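Long-range contact in thiazoline oxidase/subtilisin-like protease (Prochloron didemni, PDB 4H6X), which probably cleaves patellamide precursor peptides and joins the freed ends into a ring, as a subtilisin-like transamidating protease of cyanobactin maturation: residues A[229-234]-A[253-258]. Residues are numbered along the deposited sequence; the frame is centred on the assembly and turned at random.
Sequences AKVDGT and PGEEIL
Glu255 reaches across to the start of the 230-233 turn and takes up the backbone N-H of Val231 with one carboxylate oxygen. CG stands anti to the backbone N (chi1 -177°) and the chain runs on extended, which carries Glu255 OE1 to 3.2 Å from Val231 N; a glutamate has the length for this span. The bond, at 153°, enters on the anti side of OE1, about 20° out of the carboxylate plane. Lys230 lies alongside Glu255, both pointing the same way, with Lys230 CB 3.2 Å from Glu255 OE1. Lys230 CA and CG also lie against this oxygen, while Lys230 NZ stays 6.1 Å from Glu255 OE1, too far for a salt bridge. Val231 instead crosses Glu255 at about a right angle, Val231 CG2 lying 4.0 Å from Glu255 OE1. The backbones meet where the parallel strands 224-229 and 249-253, neighbours at one edge of the subtilisin-like central sheet, run out. Here Ala229 O receives a nearly straight bond from Gly254 N (3.0 Å), in the carbonyl plane and on a lone pair, and a weak one from Glu255 N. The small Ala229 suits this buried strand end. Beyond it, residues 230-233 form a type I turn, and Asp232 OD1 accepts from Thr234 N, an Asx turn, and also from Thr234 OG1; Gly233 has a positive phi, at which a side chain would press against the preceding carbonyl O. With an alanine at position 255, Val231 N would probably lose this acceptor and the turn its side-chain tie to the chain after strand 249-253. Arg16 NH2 hydrogen-bonds the carbonyl oxygen of Glu255.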
# COMPACT_ATOMS: atom_id res chain seq x y z
N ALA A 229 4.42 -12.40 -3.78
CA ALA A 229 4.14 -13.66 -4.47
C ALA A 229 4.06 -13.43 -5.98
O ALA A 229 3.62 -12.38 -6.45
CB ALA A 229 2.83 -14.27 -3.97
N LYS A 230 4.50 -14.44 -6.73
CA LYS A 230 4.32 -14.46 -8.18
C LYS A 230 2.83 -14.62 -8.49
O LYS A 230 2.04 -14.93 -7.60
CB LYS A 230 5.11 -15.61 -8.80
CG LYS A 230 6.62 -15.52 -8.59
CD LYS A 230 7.39 -16.30 -9.66
CE LYS A 230 7.66 -17.74 -9.25
NZ LYS A 230 8.24 -18.53 -10.37
N VAL A 231 2.45 -14.40 -9.75
CA VAL A 231 1.07 -14.65 -10.22
C VAL A 231 0.49 -16.00 -9.74
O VAL A 231 -0.73 -16.11 -9.50
CB VAL A 231 0.97 -14.54 -11.76
CG1 VAL A 231 -0.44 -14.82 -12.24
CG2 VAL A 231 1.43 -13.16 -12.23
N ASP A 232 1.34 -17.02 -9.57
CA ASP A 232 0.85 -18.34 -9.14
C ASP A 232 0.94 -18.63 -7.63
O ASP A 232 0.83 -19.78 -7.22
CB ASP A 232 1.53 -19.46 -9.95
CG ASP A 232 3.01 -19.61 -9.64
OD1 ASP A 232 3.40 -19.55 -8.45
OD2 ASP A 232 3.79 -19.80 -10.59
N GLY A 233 1.15 -17.59 -6.82
CA GLY A 233 1.16 -17.76 -5.36
C GLY A 233 2.50 -18.06 -4.71
O GLY A 233 2.65 -17.89 -3.49
N THR A 234 3.48 -18.51 -5.50
CA THR A 234 4.85 -18.78 -5.00
C THR A 234 5.65 -17.48 -4.84
O THR A 234 5.38 -16.51 -5.55
CB THR A 234 5.62 -19.76 -5.91
OG1 THR A 234 5.70 -19.22 -7.24
CG2 THR A 234 4.95 -21.12 -5.96
N PRO A 253 0.19 -11.16 -3.47
CA PRO A 253 0.55 -10.88 -4.87
C PRO A 253 1.40 -9.61 -4.98
O PRO A 253 0.99 -8.53 -4.54
CB PRO A 253 -0.81 -10.65 -5.54
CG PRO A 253 -1.79 -11.39 -4.70
CD PRO A 253 -1.28 -11.26 -3.29
N GLY A 254 2.60 -9.76 -5.54
CA GLY A 254 3.50 -8.63 -5.79
C GLY A 254 3.96 -8.50 -7.23
O GLY A 254 4.72 -7.58 -7.57
N GLU A 255 3.52 -9.42 -8.08
CA GLU A 255 3.93 -9.42 -9.48
C GLU A 255 2.81 -8.95 -10.40
O GLU A 255 1.68 -9.42 -10.31
CB GLU A 255 4.41 -10.82 -9.87
CG GLU A 255 4.95 -10.94 -11.29
CD GLU A 255 5.60 -12.29 -11.57
OE1 GLU A 255 5.18 -13.30 -10.97
OE2 GLU A 255 6.52 -12.33 -12.40
N GLU A 256 3.13 -8.00 -11.28
CA GLU A 256 2.17 -7.53 -12.29
C GLU A 256 0.89 -6.98 -11.65
O GLU A 256 -0.23 -7.33 -12.03
CB GLU A 256 1.84 -8.63 -13.30
CG GLU A 256 3.01 -9.00 -14.20
CD GLU A 256 3.25 -7.96 -15.28
OE1 GLU A 256 2.27 -7.59 -15.96
OE2 GLU A 256 4.40 -7.51 -15.44
N ILE A 257 1.10 -6.12 -10.66
CA ILE A 257 0.02 -5.42 -9.99
C ILE A 257 -0.28 -4.16 -10.79
O ILE A 257 0.63 -3.42 -11.17
CB ILE A 257 0.42 -5.08 -8.53
CG1 ILE A 257 0.86 -6.34 -7.76
CG2 ILE A 257 -0.69 -4.28 -7.84
CD1 ILE A 257 -0.13 -7.49 -7.77
N LEU A 258 -1.57 -3.95 -11.05
CA LEU A 258 -2.08 -2.81 -11.82
C LEU A 258 -2.26 -1.59 -10.94
O LEU A 258 -2.95 -1.64 -9.91
CB LEU A 258 -3.44 -3.16 -12.45
CG LEU A 258 -4.03 -2.12 -13.41
CD1 LEU A 258 -3.22 -2.08 -14.71
CD2 LEU A 258 -5.51 -2.39 -13.70